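PDB 2F23: transcription inhibitor protein Gfh1 from Thermus thermophilus, which inhibits all catalytic activities of RNA polymerase by partly occluding its substrate-binding site and so preventing nucleoside triphosphates from binding. Local coordinates for residues 52-55 / 56-60; 17-20 / 21-25; 29-32 / 33-37; 5-9 / 10-14. One frame throughout, in Å; residues are numbered along the deposited sequence.

Contact 1 (52-55 / 56-60)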
loop_
_atom_site.group_PDB
_atom_site.type_symbol
_atom_site.label_atom_id
_atom_site.label_comp_id
_atom_site.label_asym_id
_atom_site.label_seq_id
_atom_site.Cartn_x
_atom_site.Cartn_y
_atom_site.Cartn_z
ATOM N N LYS A 52 -20.822 2.422 -11.004
ATOM C CA LYS A 52 -21.046 2.350 -9.566
ATOM C C LYS A 52 -19.967 1.482 -8.909
ATOM O O LYS A 52 -19.517 1.777 -7.800
ATOM C CB LYS A 52 -22.439 1.786 -9.268
ATOM C CG LYS A 52 -23.575 2.730 -9.660
ATOM C CD LYS A 52 -24.938 2.225 -9.191
ATOM C CE LYS A 52 -25.324 0.928 -9.867
ATOM N NZ LYS A 52 -26.674 0.472 -9.425
ATOM N N GLN A 53 -19.541 0.426 -9.600
ATOM C CA GLN A 53 -18.516 -0.461 -9.061
ATOM C C GLN A 53 -17.176 0.257 -8.924
ATOM O O GLN A 53 -16.467 0.073 -7.934
ATOM C CB GLN A 53 -18.348 -1.695 -9.951
ATOM C CG GLN A 53 -17.297 -2.673 -9.444
ATOM C CD GLN A 53 -17.160 -3.901 -10.324
ATOM O OE1 GLN A 53 -16.793 -3.805 -11.495
ATOM N NE2 GLN A 53 -17.455 -5.065 -9.759
ATOM N N GLU A 54 -16.835 1.082 -9.910
ATOM C CA GLU A 54 -15.571 1.810 -9.872
ATOM C C GLU A 54 -15.603 2.888 -8.791
ATOM O O GLU A 54 -14.618 3.091 -8.078
ATOM C CB GLU A 54 -15.277 2.424 -11.244
ATOM C CG GLU A 54 -13.983 3.239 -11.322
ATOM C CD GLU A 54 -12.727 2.449 -10.959
ATOM O OE1 GLU A 54 -12.796 1.215 -10.788
ATOM O OE2 GLU A 54 -11.654 3.077 -10.852
ATOM N N LYS A 55 -16.737 3.573 -8.659
ATOM C CA LYS A 55 -16.869 4.605 -7.640
ATOM C C LYS A 55 -16.690 3.969 -6.260
ATOM O O LYS A 55 -16.003 4.518 -5.404
ATOM C CB LYS A 55 -18.247 5.277 -7.743
ATOM C CG LYS A 55 -18.489 6.403 -6.746
ATOM C CD LYS A 55 -19.763 7.168 -7.100
ATOM C CE LYS A 55 -20.059 8.275 -6.101
ATOM N NZ LYS A 55 -20.490 7.728 -4.794
ATOM N N ALA A 56 -17.296 2.804 -6.053
ATOM C CA ALA A 56 -17.191 2.116 -4.769
ATOM C C ALA A 56 -15.762 1.653 -4.502
ATOM O O ALA A 56 -15.297 1.689 -3.358
ATOM C CB ALA A 56 -18.139 0.924 -4.734
ATOM N N ARG A 57 -15.070 1.215 -5.550
ATOM C CA ARG A 57 -13.695 0.747 -5.401
ATOM C C ARG A 57 -12.833 1.887 -4.883
ATOM O O ARG A 57 -12.026 1.707 -3.969
ATOM C CB ARG A 57 -13.137 0.252 -6.741
ATOM C CG ARG A 57 -11.742 -0.375 -6.635
ATOM C CD ARG A 57 -11.212 -0.833 -7.987
ATOM N NE ARG A 57 -10.823 0.282 -8.845
ATOM C CZ ARG A 57 -9.722 1.007 -8.677
ATOM N NH1 ARG A 57 -9.450 2.004 -9.505
ATOM N NH2 ARG A 57 -8.889 0.731 -7.681
ATOM N N ILE A 58 -13.014 3.065 -5.467
ATOM C CA ILE A 58 -12.241 4.235 -5.062
ATOM C C ILE A 58 -12.598 4.660 -3.642
ATOM O O ILE A 58 -11.720 4.944 -2.830
ATOM C CB ILE A 58 -12.484 5.411 -6.029
ATOM C CG1 ILE A 58 -12.025 5.017 -7.436
ATOM C CG2 ILE A 58 -11.722 6.655 -5.549
ATOM C CD1 ILE A 58 -12.519 5.947 -8.527
ATOM N N GLU A 59 -13.892 4.703 -3.342
ATOM C CA GLU A 59 -14.338 5.091 -2.009
ATOM C C GLU A 59 -13.732 4.209 -0.929
ATOM O O GLU A 59 -13.366 4.700 0.137
ATOM C CB GLU A 59 -15.863 5.039 -1.927
ATOM C CG GLU A 59 -16.534 6.025 -2.858
ATOM C CD GLU A 59 -18.036 5.868 -2.887
ATOM O OE1 GLU A 59 -18.511 4.714 -2.922
ATOM O OE2 GLU A 59 -18.739 6.898 -2.891
ATOM N N ALA A 60 -13.615 2.913 -1.207
ATOM C CA ALA A 60 -13.046 1.974 -0.245
ATOM C C ALA A 60 -11.576 2.278 0.015
ATOM O O ALA A 60 -11.098 2.148 1.140
ATOM C CB ALA A 60 -13.204 0.545 -0.748
#

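Contact 2 (17-20 / 21-25)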
loop_
_atom_site.group_PDB
_atom_site.type_symbol
_atom_site.label_atom_id
_atom_site.label_comp_id
_atom_site.label_asym_id
_atom_site.label_seq_id
_atom_site.Cartn_x
_atom_site.Cartn_y
_atom_site.Cartn_z
ATOM N N GLN A 17 -0.390 11.975 -0.234
ATOM C CA GLN A 17 -0.344 12.275 -1.662
ATOM C C GLN A 17 -1.234 11.275 -2.386
ATOM O O GLN A 17 -1.965 11.638 -3.305
ATOM C CB GLN A 17 1.089 12.179 -2.196
ATOM C CG GLN A 17 2.046 13.169 -1.547
ATOM C CD GLN A 17 3.483 12.988 -1.995
ATOM O OE1 GLN A 17 3.965 11.866 -2.138
ATOM N NE2 GLN A 17 4.182 14.099 -2.203
ATOM N N GLN A 18 -1.175 10.015 -1.968
ATOM C CA GLN A 18 -2.002 8.991 -2.593
ATOM C C GLN A 18 -3.474 9.310 -2.365
ATOM O O GLN A 18 -4.302 9.135 -3.264
ATOM C CB GLN A 18 -1.682 7.612 -2.024
ATOM C CG GLN A 18 -2.442 6.497 -2.725
ATOM C CD GLN A 18 -2.141 5.131 -2.154
ATOM O OE1 GLN A 18 -2.567 4.112 -2.699
ATOM N NE2 GLN A 18 -1.405 5.098 -1.049
ATOM N N LEU A 19 -3.803 9.765 -1.160
ATOM C CA LEU A 19 -5.180 10.121 -0.833
ATOM C C LEU A 19 -5.673 11.254 -1.734
ATOM O O LEU A 19 -6.802 11.228 -2.210
ATOM C CB LEU A 19 -5.290 10.539 0.635
ATOM C CG LEU A 19 -6.637 11.089 1.118
ATOM C CD1 LEU A 19 -7.748 10.099 0.809
ATOM C CD2 LEU A 19 -6.562 11.351 2.616
ATOM N N GLU A 20 -4.823 12.248 -1.969
ATOM C CA GLU A 20 -5.214 13.362 -2.826
ATOM C C GLU A 20 -5.522 12.862 -4.232
ATOM O O GLU A 20 -6.490 13.298 -4.854
ATOM C CB GLU A 20 -4.102 14.410 -2.873
ATOM C CG GLU A 20 -3.772 15.008 -1.516
ATOM C CD GLU A 20 -4.912 15.823 -0.935
ATOM O OE1 GLU A 20 -6.036 15.289 -0.805
ATOM O OE2 GLU A 20 -4.681 17.004 -0.599
ATOM N N ARG A 21 -4.699 11.942 -4.725
ATOM C CA ARG A 21 -4.898 11.390 -6.056
ATOM C C ARG A 21 -6.196 10.589 -6.095
ATOM O O ARG A 21 -6.942 10.653 -7.070
ATOM C CB ARG A 21 -3.708 10.508 -6.451
ATOM C CG ARG A 21 -2.477 11.285 -6.934
ATOM C CD ARG A 21 -2.078 12.389 -5.959
ATOM N NE ARG A 21 -0.867 13.102 -6.365
ATOM C CZ ARG A 21 0.343 12.553 -6.432
ATOM N NH1 ARG A 21 0.515 11.276 -6.122
ATOM N NH2 ARG A 21 1.385 13.286 -6.803
ATOM N N GLU A 22 -6.474 9.848 -5.028
ATOM C CA GLU A 22 -7.702 9.063 -4.987
ATOM C C GLU A 22 -8.939 9.963 -4.952
ATOM O O GLU A 22 -9.969 9.618 -5.527
ATOM C CB GLU A 22 -7.705 8.121 -3.779
ATOM C CG GLU A 22 -6.749 6.942 -3.907
ATOM C CD GLU A 22 -7.017 6.111 -5.145
ATOM O OE1 GLU A 22 -8.190 5.754 -5.383
ATOM O OE2 GLU A 22 -6.055 5.809 -5.880
ATOM N N ARG A 23 -8.849 11.106 -4.275
ATOM C CA ARG A 23 -9.989 12.016 -4.223
ATOM C C ARG A 23 -10.266 12.551 -5.626
ATOM O O ARG A 23 -11.420 12.771 -6.002
ATOM C CB ARG A 23 -9.726 13.191 -3.274
ATOM C CG ARG A 23 -9.686 12.831 -1.791
ATOM C CD ARG A 23 -9.679 14.103 -0.953
ATOM N NE ARG A 23 -9.346 13.891 0.455
ATOM C CZ ARG A 23 -10.085 13.212 1.326
ATOM N NH1 ARG A 23 -11.228 12.647 0.953
ATOM N NH2 ARG A 23 -9.683 13.117 2.588
ATOM N N GLU A 24 -9.203 12.763 -6.396
ATOM C CA GLU A 24 -9.343 13.260 -7.761
ATOM C C GLU A 24 -10.078 12.212 -8.588
ATOM O O GLU A 24 -10.989 12.533 -9.355
ATOM C CB GLU A 24 -7.965 13.535 -8.371
ATOM C CG GLU A 24 -7.208 14.671 -7.700
ATOM C CD GLU A 24 -5.789 14.824 -8.221
ATOM O OE1 GLU A 24 -5.100 15.773 -7.791
ATOM O OE2 GLU A 24 -5.359 13.998 -9.053
ATOM N N ARG A 25 -9.679 10.957 -8.419
ATOM C CA ARG A 25 -10.305 9.862 -9.145
ATOM C C ARG A 25 -11.765 9.708 -8.745
ATOM O O ARG A 25 -12.608 9.369 -9.577
ATOM C CB ARG A 25 -9.547 8.560 -8.885
ATOM C CG ARG A 25 -8.117 8.606 -9.397
ATOM C CD ARG A 25 -7.295 7.412 -8.951
ATOM N NE ARG A 25 -5.906 7.550 -9.378
ATOM C CZ ARG A 25 -4.944 6.675 -9.110
ATOM N NH1 ARG A 25 -5.213 5.581 -8.411
ATOM N NH2 ARG A 25 -3.709 6.897 -9.539
HETATM O O HOH W 1 -3.606 4.616 -5.460
#

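Contact 3 (29-32 / 33-37)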
loop_
_atom_site.group_PDB
_atom_site.type_symbol
_atom_site.label_atom_id
_atom_site.label_comp_id
_atom_site.label_asym_id
_atom_site.label_seq_id
_atom_site.Cartn_x
_atom_site.Cartn_y
_atom_site.Cartn_z
ATOM N N ALA A 29 -14.988 9.754 -11.099
ATOM C CA ALA A 29 -15.889 8.606 -11.080
ATOM C C ALA A 29 -17.318 9.032 -10.773
ATOM O O ALA A 29 -18.274 8.446 -11.278
ATOM C CB ALA A 29 -15.416 7.584 -10.051
ATOM N N THR A 30 -17.460 10.049 -9.932
ATOM C CA THR A 30 -18.781 10.543 -9.567
ATOM C C THR A 30 -19.407 11.275 -10.744
ATOM O O THR A 30 -20.603 11.136 -11.010
ATOM C CB THR A 30 -18.695 11.477 -8.354
ATOM O OG1 THR A 30 -18.190 10.739 -7.235
ATOM C CG2 THR A 30 -20.067 12.038 -8.014
ATOM N N LYS A 31 -18.593 12.052 -11.452
ATOM C CA LYS A 31 -19.083 12.790 -12.611
ATOM C C LYS A 31 -19.590 11.801 -13.658
ATOM O O LYS A 31 -20.664 11.983 -14.230
ATOM C CB LYS A 31 -17.966 13.655 -13.203
ATOM C CG LYS A 31 -18.399 14.498 -14.395
ATOM C CD LYS A 31 -17.236 15.299 -14.961
ATOM C CE LYS A 31 -16.155 14.391 -15.531
ATOM N NZ LYS A 31 -16.657 13.570 -16.667
ATOM N N ILE A 32 -18.811 10.751 -13.902
ATOM C CA ILE A 32 -19.188 9.726 -14.868
ATOM C C ILE A 32 -20.514 9.075 -14.483
ATOM O O ILE A 32 -21.398 8.896 -15.323
ATOM C CB ILE A 32 -18.091 8.642 -14.975
ATOM C CG1 ILE A 32 -16.853 9.232 -15.652
ATOM C CG2 ILE A 32 -18.608 7.430 -15.749
ATOM C CD1 ILE A 32 -15.691 8.273 -15.751
ATOM N N LEU A 33 -20.653 8.723 -13.210
ATOM C CA LEU A 33 -21.879 8.094 -12.738
ATOM C C LEU A 33 -23.071 9.023 -12.939
ATOM O O LEU A 33 -24.119 8.604 -13.432
ATOM C CB LEU A 33 -21.760 7.731 -11.252
ATOM C CG LEU A 33 -23.038 7.156 -10.630
ATOM C CD1 LEU A 33 -23.443 5.888 -11.370
ATOM C CD2 LEU A 33 -22.813 6.862 -9.150
ATOM N N GLN A 34 -22.907 10.286 -12.564
ATOM C CA GLN A 34 -23.982 11.262 -12.704
ATOM C C GLN A 34 -24.404 11.414 -14.161
ATOM O O GLN A 34 -25.597 11.470 -14.465
ATOM C CB GLN A 34 -23.545 12.618 -12.148
ATOM C CG GLN A 34 -24.643 13.672 -12.137
ATOM C CD GLN A 34 -25.858 13.243 -11.336
ATOM O OE1 GLN A 34 -25.740 12.793 -10.196
ATOM N NE2 GLN A 34 -27.039 13.388 -11.928
ATOM N N GLU A 35 -23.426 11.483 -15.059
ATOM C CA GLU A 35 -23.706 11.620 -16.485
ATOM C C GLU A 35 -24.540 10.442 -16.988
ATOM O O GLU A 35 -25.493 10.624 -17.748
ATOM C CB GLU A 35 -22.400 11.686 -17.290
ATOM C CG GLU A 35 -21.392 12.727 -16.820
ATOM C CD GLU A 35 -21.895 14.150 -16.936
ATOM O OE1 GLU A 35 -22.905 14.485 -16.281
ATOM O OE2 GLU A 35 -21.275 14.938 -17.681
ATOM N N LEU A 36 -24.179 9.232 -16.562
ATOM C CA LEU A 36 -24.894 8.032 -16.981
ATOM C C LEU A 36 -26.299 7.972 -16.395
ATOM O O LEU A 36 -27.222 7.451 -17.028
ATOM C CB LEU A 36 -24.114 6.779 -16.573
ATOM C CG LEU A 36 -22.779 6.553 -17.287
ATOM C CD1 LEU A 36 -22.105 5.316 -16.718
ATOM C CD2 LEU A 36 -23.005 6.394 -18.785
ATOM N N MET A 37 -26.459 8.504 -15.189
ATOM C CA MET A 37 -27.759 8.507 -14.532
ATOM C C MET A 37 -28.702 9.467 -15.254
ATOM O O MET A 37 -29.913 9.244 -15.298
ATOM C CB MET A 37 -27.608 8.904 -13.056
ATOM C CG MET A 37 -26.803 7.898 -12.232
ATOM S SD MET A 37 -26.656 8.278 -10.455
ATOM C CE MET A 37 -28.298 8.022 -9.970
#

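Contact 4 (5-9 / 10-14)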
loop_
_atom_site.group_PDB
_atom_site.type_symbol
_atom_site.label_atom_id
_atom_site.label_comp_id
_atom_site.label_asym_id
_atom_site.label_seq_id
_atom_site.Cartn_x
_atom_site.Cartn_y
_atom_site.Cartn_z
ATOM N N VAL A 5 -1.021 2.720 14.647
ATOM C CA VAL A 5 -0.429 2.989 13.338
ATOM C C VAL A 5 0.741 3.955 13.444
ATOM O O VAL A 5 0.576 5.101 13.855
ATOM C CB VAL A 5 -1.464 3.597 12.367
ATOM C CG1 VAL A 5 -0.828 3.841 11.005
ATOM C CG2 VAL A 5 -2.659 2.674 12.240
ATOM N N LYS A 6 1.922 3.485 13.066
ATOM C CA LYS A 6 3.118 4.312 13.111
ATOM C C LYS A 6 3.548 4.635 11.688
ATOM O O LYS A 6 3.553 3.758 10.824
ATOM C CB LYS A 6 4.252 3.570 13.823
ATOM C CG LYS A 6 4.000 3.304 15.294
ATOM C CD LYS A 6 5.126 2.486 15.903
ATOM C CE LYS A 6 4.920 0.987 15.708
ATOM N NZ LYS A 6 4.838 0.566 14.283
ATOM N N LEU A 7 3.882 5.900 11.446
ATOM C CA LEU A 7 4.335 6.342 10.130
ATOM C C LEU A 7 5.517 7.282 10.278
ATOM O O LEU A 7 5.614 8.014 11.260
ATOM C CB LEU A 7 3.225 7.103 9.395
ATOM C CG LEU A 7 2.063 6.320 8.788
ATOM C CD1 LEU A 7 1.009 7.289 8.263
ATOM C CD2 LEU A 7 2.579 5.447 7.657
ATOM N N THR A 8 6.428 7.249 9.315
ATOM C CA THR A 8 7.542 8.183 9.337
ATOM C C THR A 8 6.981 9.393 8.595
ATOM O O THR A 8 5.891 9.326 8.023
ATOM C CB THR A 8 8.756 7.669 8.547
ATOM O OG1 THR A 8 8.335 7.301 7.228
ATOM C CG2 THR A 8 9.389 6.466 9.234
ATOM N N LYS A 9 7.713 10.499 8.595
ATOM C CA LYS A 9 7.242 11.674 7.881
ATOM C C LYS A 9 7.076 11.328 6.405
ATOM O O LYS A 9 6.121 11.756 5.764
ATOM C CB LYS A 9 8.228 12.831 8.058
ATOM C CG LYS A 9 8.367 13.275 9.508
ATOM C CD LYS A 9 9.293 14.471 9.666
ATOM C CE LYS A 9 8.698 15.729 9.055
ATOM N NZ LYS A 9 9.521 16.930 9.375
ATOM N N ALA A 10 7.998 10.530 5.872
ATOM C CA ALA A 10 7.937 10.130 4.471
ATOM C C ALA A 10 6.727 9.239 4.205
ATOM O O ALA A 10 6.044 9.391 3.195
ATOM C CB ALA A 10 9.217 9.399 4.080
ATOM N N GLY A 11 6.465 8.307 5.118
ATOM C CA GLY A 11 5.335 7.410 4.949
ATOM C C GLY A 11 4.021 8.163 4.940
ATOM O O GLY A 11 3.129 7.872 4.136
ATOM N N TYR A 12 3.897 9.125 5.850
ATOM C CA TYR A 12 2.693 9.941 5.940
ATOM C C TYR A 12 2.538 10.733 4.646
ATOM O O TYR A 12 1.456 10.784 4.062
ATOM C CB TYR A 12 2.792 10.903 7.125
ATOM C CG TYR A 12 1.529 11.699 7.364
ATOM C CD1 TYR A 12 0.567 11.258 8.269
ATOM C CD2 TYR A 12 1.295 12.890 6.679
ATOM C CE1 TYR A 12 -0.603 11.989 8.490
ATOM C CE2 TYR A 12 0.135 13.623 6.887
ATOM C CZ TYR A 12 -0.810 13.170 7.793
ATOM O OH TYR A 12 -1.963 13.899 7.991
ATOM N N GLU A 13 3.631 11.351 4.205
ATOM C CA GLU A 13 3.627 12.139 2.973
ATOM C C GLU A 13 3.145 11.316 1.785
ATOM O O GLU A 13 2.300 11.760 1.007
ATOM C CB GLU A 13 5.033 12.668 2.665
ATOM C CG GLU A 13 5.108 13.472 1.361
ATOM C CD GLU A 13 6.499 14.005 1.072
ATOM O OE1 GLU A 13 7.175 14.442 2.026
ATOM O OE2 GLU A 13 6.909 14.001 -0.107
ATOM N N ARG A 14 3.688 10.115 1.638
ATOM C CA ARG A 14 3.297 9.266 0.524
ATOM C C ARG A 14 1.810 8.935 0.550
ATOM O O ARG A 14 1.132 9.053 -0.467
ATOM C CB ARG A 14 4.107 7.972 0.518
ATOM C CG ARG A 14 5.604 8.184 0.390
ATOM C CD ARG A 14 6.346 6.876 0.145
ATOM N NE ARG A 14 6.384 6.507 -1.269
ATOM C CZ ARG A 14 5.341 6.072 -1.969
ATOM N NH1 ARG A 14 4.155 5.938 -1.395
ATOM N NH2 ARG A 14 5.487 5.766 -3.251
#

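Contact 1 (52-55 / 56-60)
Lys-52 meets the next turn of helix 46-71 through its backbone, its O accepting from Ala-56 N at 3.0 Å, while its ammonium end pairs with Glu-49. Gln-53 contributes in the same way, with Arg-57 N bonded to its O. Glu-54 adds a side chain to this pattern. Its CG stands anti to the backbone N (chi1 179°) and the chain then bends at chi2, which brings the carboxylate alongside Arg-57. Each oxygen takes one guanidinium nitrogen: NE reaches OE1 at 2.9 Å and NH1 reaches OE2 at 2.8 Å. Both oxygens are met on their syn sides, although the two planes are turned 40° apart. Ile-58 CD1 touches the same carboxylate, 3.8 Å from Glu-54 OE2. Without the carboxylate, as with an alanine here, Arg-57 would probably lose its acid and its guanidinium would be free to turn. Lys-55 reaches one turn onward, and its NZ meets Glu-59 OE2 at 2.7 Å from above the carboxylate plane. Its aliphatic chain meanwhile rests on Thr-30 and Leu-33 of helix 9-37. Two salt bridges, one spaced by three residues and one by four, thus pair neighbouring charges on a single helix and supplement its backbone bonds.

Contact 2 (17-20 / 21-25)
Leu-19 and Arg-23 meet by van der Waals packing, a methyl group over the flat face of a guanidinium. Leu-19 CD1 sits 3.9 Å above the guanidinium plane of Arg-23, over its centre, and CD2 approaches NH2 at 3.6 Å. The arginine reaches this place because its chain runs extended from CG to NE and so lies obliquely across the leucine. A looser example of the same packing is found at Arg-21, where Gln-17 CB lies over one face of the guanidinium, offset toward its rim; the course of that chain is doubtful, since Arg-21 CD is modelled too close to Gln-17 O.

Charge pairing is uneven. Glu-20 OE1 stands at the edge of the Arg-23 guanidinium, but its 3.8 Å separation from NE makes this a long salt bridge, and the two planes are 80° apart. The closer pair, within 21-25, is Arg-25 NH1 with Glu-22 OE2, at 2.7 Å. A water molecule joins that oxygen to the preceding turn, donating to Glu-22 OE2 at 2.8 Å and to Gln-18 OE1 at 3.0 Å. OE2 is thus shared between a salt bridge to Arg-25 and the water's hydrogen bond. Beneath these side chains run the backbone bonds of the helix, among them Glu-22 N to Gln-18 O.

Around the contact, helix 46-71 packs against one flank: Gln-18 touches Arg-61 and Leu-65, Glu-22 lies on Ile-58 and Ile-62, and Arg-23 NH2 forms a salt bridge with Glu-66. Gln-18 NE2 is hydrogen-bonded to Glu-148, which ties helix 9-37 to strand 145-155.

Contact 3 (29-32 / 33-37)
Gln-34 meets Thr-30 neither by a face nor by an edge of its flat amide but through CB, which packs 3.5 Å from Thr-30 O. Beyond it the chain bends at chi2 and the amide turns onward, NE2 bonding to Glu-38. The carboxylate of Glu-35, the other flat group here, likewise leaves the backbone contact to its CB, 3.6 Å from Ile-32 O. The Glu-35 chain bends at chi2, although the placement of its CG is doubtful, being modelled too close to Lys-31 O. Lys-31 NZ remains 4.9 Å from Glu-35 OE2, so the opposite charges are neighbours without touching, and any attraction between them is probably modest.

The side-chain packing proper is apolar. Ile-32 and Leu-36 lie side by side and point the same way, with Ile-32 CG2 4.2 Å from Leu-36 CD1. Leu-36 CG comes nearer the backbone, 3.4 Å from Ile-32 O. Ile-32 and Leu-36, four residues apart, thus line up one turn from each other on the same face of the helix.

Regular helical bonds run beneath: Leu-33 N to Ala-29 O at 3.1 Å, Gln-34 N to Thr-30 O at 2.9 Å, and Leu-36 N to Ile-32 O. Thr-30 OG1 bonds back to Leu-26 O, one turn earlier.

This is the far end of helix 9-37, which stops at Met-37; just beyond it, Ser-39 OG bonds to Leu-36 O. Helix 46-71 packs alongside, with Ala-29 on Ile-58, Leu-33 on Lys-52 and Leu-36 on Leu-48, near the tip of the two-helix hairpin.

Contact 4 (5-9 / 10-14)
Thr-8 caps the start of helix 9-37, its OG1 accepting from Gly-11 N at 3.0 Å. The rotamer makes this possible: with chi1 at 53°, OG1 sits between the backbone N and the carbonyl carbon and faces the amides of the first turn. The N-H points at it fairly directly (156°), as in a classical N-cap. The same oxygen is hydrogen-bonded to Asp-136. A valine in place of Thr-8 would probably leave both the Gly-11 amide and Asp-136 without this partner. The backbone adds Thr-8 O to Tyr-12 N, also 3.0 Å, and Lys-9 O to Glu-13 N.

Leu-7, with CG anti to its carbonyl carbon (chi1 -75°), turns its side chain toward the helix. CD1 lies 3.9 Å from Tyr-12 CA and 4.0 Å from Tyr-12 CD1, the two side chains crossing at about a right angle. CD2 packs against the bare backbone of Gly-11, where a CB would be tight.

Strand 5-7 runs parallel to strand 72-74, Leu-7 bonding through its backbone to Val-73 and Leu-75. Tyr-12 packs on Ile-74 and on Leu-69 of helix 46-71, and Leu-7 also touches Val-137 of strand 137-142.

In the fold
Along the chain the order is contact 4, contact 2, contact 3, contact 1. The first three succeed one another on helix 9-37, with contacts 4 and 3 at its two ends, their centres about 33 Å apart. Contact 1 lies on the returning helix 46-71 and touches both contact 2 and contact 3, with centres about 13 and 12 Å away. All lie in the N-terminal region of the GreA/GreB family, predicted to form a coiled coil. Contacts 4 and 2 also reach the C-terminal part, through Asp-136 and Glu-148, and these bonds join the helical hairpin to the rest of the protein.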